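6-pyruvoyl tetrahydropterin synthase (Plasmodium falciparum, PDB 1Y13) belongs to the 6-pyruvoyl tetrahydropterin synthase family of zinc-binding enzymes and holds biopterin between subunits of a six-chain assembly. Local coordinates at residues S30-C35 with N52-L57; Y68-S73 with S153-R158. All blocks are in the same frame, centred on the assembly; numbering follows the deposited sequence.

Overall arrangement
From the N terminus, strand 21-41 supplies residues 30-35. The chain then reverses into strand 44-45 and runs on as strand 49-62, on the other side of strand 21-41. Residues 52-57 of that strand close contact 1 after only 16 intervening residues. Strand 49-62 leads into residues 68-73, at the start of helix 72-86, and these open contact 2. It closes after 79 intervening residues, at the end of helix 152-157. The two loops follow one another in series and neither encloses the other. Contact 1 joins neighbouring strands of the antiparallel sheet. Contact 2 ties the biopterin-binding segment to the C-terminal end of a short helix. Their centres are about 23 Å apart, and they do not touch.

Contact 1: residues S30-C35 with N52-L57; sequences SFSFNC and NYNVSL
F33 places CG between its backbone N and its carbonyl carbon (chi1 51°), and Y53 turns CG anti to its own carbonyl carbon (chi1 -65°). Direct pairing across the strands puts both side chains on one face of the sheet. The torsions then turn the F33 ring across toward Y53, and Y53 CB lies over its face in a CH-pi contact, 3.5 Å from the ring centroid. The ring planes are nearly parallel, 12° apart, but the rings are slid so far that they barely overlap, with centroids 4.9 Å apart. The in-plane edge of F33 meets V55, with CE1 3.7 Å from V55 CG2. C35 CB touches the edge of the Y53 ring.

Strands 21-41 and 49-62 are neighbours in the antiparallel sheet of the tunnelling fold (T-fold) of this family. F33 and Y53 are a hydrogen-bonded pair: F33 N donates to Y53 O, and Y53 N donates to F33 O at 2.9 Å. S32 with N54 and N34 with N52 are non-hydrogen-bonded pairs. At F31, the centre of an inverse gamma turn, the chain turns a corner, yet F31 O still accepts from V55 N at 2.8 Å. The F31 ring presents its edge to V55 O.

The opposite side of the sheet is polar. N54 ND2 donates to S32 OG at 3.1 Å, almost straight, and the hydroxyl oxygen lies in the amide plane. The same ND2 also bonds to S28 O, and S32 OG to P29 O, so both groups are also held by the residues just before 30-35. On the aromatic side, helix 135-150 packs against F33 and Y53 through I138, while I142 meets F33 and V55. H51, a zinc ligand, sets its ring edge-to-face with Y53.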
loop_
_atom_site.group_PDB
_atom_site.type_symbol
_atom_site.label_atom_id
_atom_site.label_comp_id
_atom_site.label_asym_id
_atom_site.label_seq_id
_atom_site.Cartn_x
_atom_site.Cartn_y
_atom_site.Cartn_z
ATOM N N SER A 30 -12.822 2.231 1.308
ATOM C CA SER A 30 -14.207 2.685 1.290
ATOM C C SER A 30 -15.018 2.049 2.410
ATOM O O SER A 30 -16.051 2.598 2.814
ATOM C CB SER A 30 -14.846 2.346 -0.067
ATOM O OG SER A 30 -16.264 2.232 0.029
ATOM N N PHE A 31 -14.585 0.877 2.902
ATOM C CA PHE A 31 -15.252 0.231 4.035
ATOM C C PHE A 31 -14.792 0.902 5.338
ATOM O O PHE A 31 -14.133 0.277 6.181
ATOM C CB PHE A 31 -14.961 -1.276 4.103
ATOM C CG PHE A 31 -15.222 -2.022 2.817
ATOM C CD1 PHE A 31 -16.155 -1.557 1.884
ATOM C CD2 PHE A 31 -14.565 -3.215 2.566
ATOM C CE1 PHE A 31 -16.392 -2.252 0.699
ATOM C CE2 PHE A 31 -14.791 -3.925 1.378
ATOM C CZ PHE A 31 -15.709 -3.452 0.449
ATOM N N SER A 32 -15.168 2.166 5.498
ATOM C CA SER A 32 -14.694 2.971 6.612
ATOM C C SER A 32 -15.802 3.694 7.349
ATOM O O SER A 32 -16.854 3.979 6.790
ATOM C CB SER A 32 -13.703 4.012 6.093
ATOM O OG SER A 32 -12.545 3.339 5.637
ATOM N N PHE A 33 -15.549 3.968 8.613
ATOM C CA PHE A 33 -16.353 4.906 9.356
ATOM C C PHE A 33 -15.420 5.842 10.132
ATOM O O PHE A 33 -14.490 5.393 10.809
ATOM C CB PHE A 33 -17.394 4.197 10.238
ATOM C CG PHE A 33 -16.849 3.108 11.125
ATOM C CD1 PHE A 33 -16.658 1.825 10.639
ATOM C CD2 PHE A 33 -16.630 3.345 12.479
ATOM C CE1 PHE A 33 -16.176 0.809 11.459
ATOM C CE2 PHE A 33 -16.153 2.327 13.320
ATOM C CZ PHE A 33 -15.928 1.057 12.815
ATOM N N ASN A 34 -15.661 7.147 10.003
ATOM C CA ASN A 34 -14.809 8.142 10.648
ATOM C C ASN A 34 -15.510 8.668 11.886
ATOM O O ASN A 34 -16.481 9.419 11.767
ATOM C CB ASN A 34 -14.449 9.301 9.684
ATOM C CG ASN A 34 -13.988 8.803 8.307
ATOM O OD1 ASN A 34 -13.370 7.746 8.179
ATOM N ND2 ASN A 34 -14.294 9.554 7.292
ATOM N N CYS A 35 -15.017 8.275 13.061
ATOM C CA CYS A 35 -15.713 8.526 14.335
ATOM C C CYS A 35 -14.827 9.149 15.411
ATOM O O CYS A 35 -13.604 8.963 15.401
ATOM C CB CYS A 35 -16.256 7.203 14.878
ATOM S SG CYS A 35 -17.642 6.599 13.898
ATOM N N ASN A 52 -10.181 7.065 11.495
ATOM C CA ASN A 52 -10.752 6.408 10.324
ATOM C C ASN A 52 -10.717 4.918 10.613
ATOM O O ASN A 52 -9.659 4.309 10.572
ATOM C CB ASN A 52 -9.918 6.715 9.062
ATOM C CG ASN A 52 -9.669 8.202 8.850
ATOM O OD1 ASN A 52 -8.550 8.631 8.501
ATOM N ND2 ASN A 52 -10.703 9.000 9.038
ATOM N N TYR A 53 -11.847 4.323 10.954
ATOM C CA TYR A 53 -11.852 2.881 11.171
ATOM C C TYR A 53 -12.126 2.211 9.851
ATOM O O TYR A 53 -12.913 2.713 9.045
ATOM C CB TYR A 53 -12.910 2.457 12.147
ATOM C CG TYR A 53 -12.763 2.944 13.560
ATOM C CD1 TYR A 53 -13.315 4.172 13.961
ATOM C CD2 TYR A 53 -12.137 2.144 14.526
ATOM C CE1 TYR A 53 -13.221 4.601 15.292
ATOM C CE2 TYR A 53 -12.050 2.556 15.848
ATOM C CZ TYR A 53 -12.602 3.785 16.228
ATOM O OH TYR A 53 -12.495 4.194 17.539
ATOM N N ASN A 54 -11.463 1.088 9.623
ATOM C CA ASN A 54 -11.586 0.377 8.374
ATOM C C ASN A 54 -11.905 -1.089 8.622
ATOM O O ASN A 54 -11.303 -1.722 9.475
ATOM C CB ASN A 54 -10.293 0.529 7.586
ATOM C CG ASN A 54 -10.393 -0.038 6.202
ATOM O OD1 ASN A 54 -9.867 -1.116 5.935
ATOM N ND2 ASN A 54 -11.088 0.667 5.309
ATOM N N VAL A 55 -12.841 -1.617 7.856
ATOM C CA VAL A 55 -13.331 -2.999 8.029
ATOM C C VAL A 55 -13.026 -3.875 6.821
ATOM O O VAL A 55 -13.295 -3.491 5.680
ATOM C CB VAL A 55 -14.857 -2.992 8.294
ATOM C CG1 VAL A 55 -15.425 -4.393 8.426
ATOM C CG2 VAL A 55 -15.153 -2.178 9.567
ATOM N N SER A 56 -12.449 -5.042 7.075
ATOM C CA SER A 56 -12.328 -6.083 6.071
ATOM C C SER A 56 -13.028 -7.356 6.537
ATOM O O SER A 56 -12.991 -7.686 7.710
ATOM C CB SER A 56 -10.861 -6.371 5.748
ATOM O OG SER A 56 -10.291 -7.176 6.755
ATOM N N LEU A 57 -13.681 -8.044 5.605
ATOM C CA LEU A 57 -14.494 -9.222 5.867
ATOM C C LEU A 57 -14.003 -10.437 5.084
ATOM O O LEU A 57 -13.771 -10.357 3.882
ATOM C CB LEU A 57 -15.946 -8.966 5.463
ATOM C CG LEU A 57 -16.961 -10.120 5.555
ATOM C CD1 LEU A 57 -17.084 -10.643 6.984
ATOM C CD2 LEU A 57 -18.340 -9.660 5.054
#

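Contact 2: residues Y68-S73 with S153-R158; sequences YVIDFS and SLLKSR. With BIO (biopterin), chain G.
Polar bonds from R158 to the backbone of Y68 and V69 carry this contact. Its side chain bends at chi3 (61°), which brings the guanidinium edge up to both carbonyls. NE donates to V69 O at 3.0 Å, with the oxygen in the guanidinium plane. NH2 adds weak bonds to Y68 O and V69 O, and it also forms a salt bridge with D66. A water bridges V69 O and R158 O. Within 68-73, D71 N-caps helix 72-86, its OD1 accepting from S73 N.

Apolar packing centres on I70. Its CD1 lies 4.1 Å from L154 CD2 and 4.3 Å from L155 CD2, and its CB is 4.1 Å from R158 NE.

Ligand bonds come from the segment 68-73. Biopterin N2 donates to I70 O at 2.7 Å, and F72 N donates to biopterin N1 at 3.0 Å. D71 OD1 is 2.9 Å from biopterin N8. The pterin is sandwiched between the Y68 and F72 rings. E136 of a neighbouring subunit also bonds the ligand.

R158 is thus placed as a second-shell residue. It bonds V69 O well and Y68 O only weakly, just before the backbone atoms that bind biopterin, and its positive charge probably polarises those carbonyls.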
loop_
_atom_site.group_PDB
_atom_site.type_symbol
_atom_site.label_atom_id
_atom_site.label_comp_id
_atom_site.label_asym_id
_atom_site.label_seq_id
_atom_site.Cartn_x
_atom_site.Cartn_y
_atom_site.Cartn_z
ATOM N N TYR A 68 -18.781 -19.711 -6.920
ATOM C CA TYR A 68 -18.400 -18.833 -5.822
ATOM C C TYR A 68 -18.438 -19.512 -4.457
ATOM O O TYR A 68 -19.237 -20.424 -4.239
ATOM C CB TYR A 68 -19.388 -17.670 -5.715
ATOM C CG TYR A 68 -19.563 -16.789 -6.921
ATOM C CD1 TYR A 68 -18.540 -16.613 -7.859
ATOM C CD2 TYR A 68 -20.757 -16.100 -7.112
ATOM C CE1 TYR A 68 -18.719 -15.771 -8.954
ATOM C CE2 TYR A 68 -20.938 -15.251 -8.200
ATOM C CZ TYR A 68 -19.924 -15.094 -9.121
ATOM O OH TYR A 68 -20.111 -14.252 -10.202
ATOM N N VAL A 69 -17.618 -19.028 -3.522
ATOM C CA VAL A 69 -17.878 -19.291 -2.115
ATOM C C VAL A 69 -19.178 -18.553 -1.777
ATOM O O VAL A 69 -20.131 -19.149 -1.277
ATOM C CB VAL A 69 -16.730 -18.826 -1.192
ATOM C CG1 VAL A 69 -17.165 -18.857 0.277
ATOM C CG2 VAL A 69 -15.499 -19.689 -1.393
ATOM N N ILE A 70 -19.177 -17.254 -2.080
ATOM C CA ILE A 70 -20.327 -16.344 -2.065
ATOM C C ILE A 70 -19.938 -15.149 -2.969
ATOM O O ILE A 70 -18.757 -14.839 -3.098
ATOM C CB ILE A 70 -20.741 -15.889 -0.606
ATOM C CG1 ILE A 70 -22.069 -15.123 -0.603
ATOM C CG2 ILE A 70 -19.651 -15.061 0.099
ATOM C CD1 ILE A 70 -22.786 -15.124 0.739
ATOM N N ASP A 71 -20.919 -14.520 -3.615
ATOM C CA ASP A 71 -20.684 -13.356 -4.484
ATOM C C ASP A 71 -19.967 -12.225 -3.732
ATOM O O ASP A 71 -20.390 -11.840 -2.656
ATOM C CB ASP A 71 -22.012 -12.847 -5.051
ATOM C CG ASP A 71 -21.843 -12.048 -6.352
ATOM O OD1 ASP A 71 -20.891 -11.256 -6.467
ATOM O OD2 ASP A 71 -22.670 -12.210 -7.270
ATOM N N PHE A 72 -18.868 -11.721 -4.290
ATOM C CA PHE A 72 -18.144 -10.607 -3.676
ATOM C C PHE A 72 -19.104 -9.428 -3.438
ATOM O O PHE A 72 -19.030 -8.779 -2.406
ATOM C CB PHE A 72 -16.999 -10.106 -4.560
ATOM C CG PHE A 72 -15.783 -11.012 -4.611
ATOM C CD1 PHE A 72 -15.143 -11.424 -3.452
ATOM C CD2 PHE A 72 -15.207 -11.330 -5.839
ATOM C CE1 PHE A 72 -14.004 -12.212 -3.524
ATOM C CE2 PHE A 72 -14.061 -12.112 -5.921
ATOM C CZ PHE A 72 -13.466 -12.571 -4.769
ATOM N N SER A 73 -20.012 -9.174 -4.386
ATOM C CA SER A 73 -20.946 -8.039 -4.288
ATOM C C SER A 73 -21.868 -8.081 -3.064
ATOM O O SER A 73 -22.212 -7.045 -2.517
ATOM C CB SER A 73 -21.773 -7.891 -5.563
ATOM O OG SER A 73 -22.715 -8.937 -5.639
ATOM N N SER A 153 -29.171 -17.977 7.588
ATOM C CA SER A 153 -29.688 -19.125 6.825
ATOM C C SER A 153 -29.180 -19.156 5.379
ATOM O O SER A 153 -29.029 -20.239 4.798
ATOM C CB SER A 153 -31.224 -19.181 6.860
ATOM O OG SER A 153 -31.801 -18.177 6.039
ATOM N N LEU A 154 -28.938 -17.972 4.803
ATOM C CA LEU A 154 -28.210 -17.855 3.531
ATOM C C LEU A 154 -26.828 -18.481 3.672
ATOM O O LEU A 154 -26.441 -19.343 2.875
ATOM C CB LEU A 154 -28.049 -16.390 3.072
ATOM C CG LEU A 154 -27.106 -16.225 1.849
ATOM C CD1 LEU A 154 -27.709 -16.832 0.550
ATOM C CD2 LEU A 154 -26.725 -14.764 1.635
ATOM N N LEU A 155 -26.095 -18.049 4.690
ATOM C CA LEU A 155 -24.756 -18.563 4.937
ATOM C C LEU A 155 -24.746 -20.083 5.073
ATOM O O LEU A 155 -23.890 -20.753 4.487
ATOM C CB LEU A 155 -24.126 -17.889 6.164
ATOM C CG LEU A 155 -24.064 -16.367 6.055
ATOM C CD1 LEU A 155 -23.726 -15.730 7.393
ATOM C CD2 LEU A 155 -23.099 -15.885 4.927
ATOM N N LYS A 156 -25.713 -20.625 5.813
ATOM C CA LYS A 156 -25.835 -22.068 5.997
ATOM C C LYS A 156 -26.191 -22.835 4.732
ATOM O O LYS A 156 -25.730 -23.959 4.546
ATOM C CB LYS A 156 -26.871 -22.411 7.076
ATOM C CG LYS A 156 -26.569 -21.839 8.456
ATOM C CD LYS A 156 -25.166 -22.188 8.974
ATOM C CE LYS A 156 -25.137 -22.118 10.513
ATOM N NZ LYS A 156 -26.074 -23.143 11.105
ATOM N N SER A 157 -27.049 -22.265 3.888
ATOM C CA SER A 157 -27.406 -22.926 2.622
ATOM C C SER A 157 -26.190 -23.031 1.672
ATOM O O SER A 157 -26.099 -23.951 0.855
ATOM C CB SER A 157 -28.576 -22.207 1.933
ATOM O OG SER A 157 -28.241 -20.864 1.597
ATOM N N ARG A 158 -25.256 -22.087 1.798
ATOM C CA ARG A 158 -24.025 -22.105 1.010
ATOM C C ARG A 158 -22.898 -22.849 1.731
ATOM O O ARG A 158 -21.801 -22.987 1.207
ATOM C CB ARG A 158 -23.613 -20.677 0.606
ATOM C CG ARG A 158 -24.675 -20.010 -0.282
ATOM C CD ARG A 158 -24.195 -18.748 -0.970
ATOM N NE ARG A 158 -23.060 -19.000 -1.859
ATOM C CZ ARG A 158 -23.123 -19.195 -3.176
ATOM N NH1 ARG A 158 -24.279 -19.168 -3.824
ATOM N NH2 ARG A 158 -21.996 -19.400 -3.853
HETATM N N1 BIO G . -17.701 -13.227 -6.620
HETATM N N2 BIO G . -16.908 -14.791 -5.116
HETATM C C2 BIO G . -16.819 -14.205 -6.340
HETATM N N3 BIO G . -15.881 -14.586 -7.246
HETATM C C4 BIO G . -15.795 -14.027 -8.477
HETATM O O4 BIO G . -14.943 -14.377 -9.306
HETATM C C4A BIO G . -16.711 -12.930 -8.842
HETATM C C8A BIO G . -17.676 -12.576 -7.814
HETATM N N8 BIO G . -18.535 -11.597 -8.093
HETATM C C7 BIO G . -18.527 -10.970 -9.270
HETATM C C6 BIO G . -17.622 -11.256 -10.249
HETATM N N5 BIO G . -16.717 -12.269 -10.027
HETATM C C9 BIO G . -17.734 -10.489 -11.554
HETATM O O9 BIO G . -17.054 -11.123 -12.667
HETATM C C10 BIO G . -17.242 -9.027 -11.646
HETATM O O10 BIO G . -15.811 -8.886 -11.400
HETATM C C11 BIO G . -18.210 -8.051 -10.952
HETATM O O HOH W 1 -19.696 -21.438 0.480
#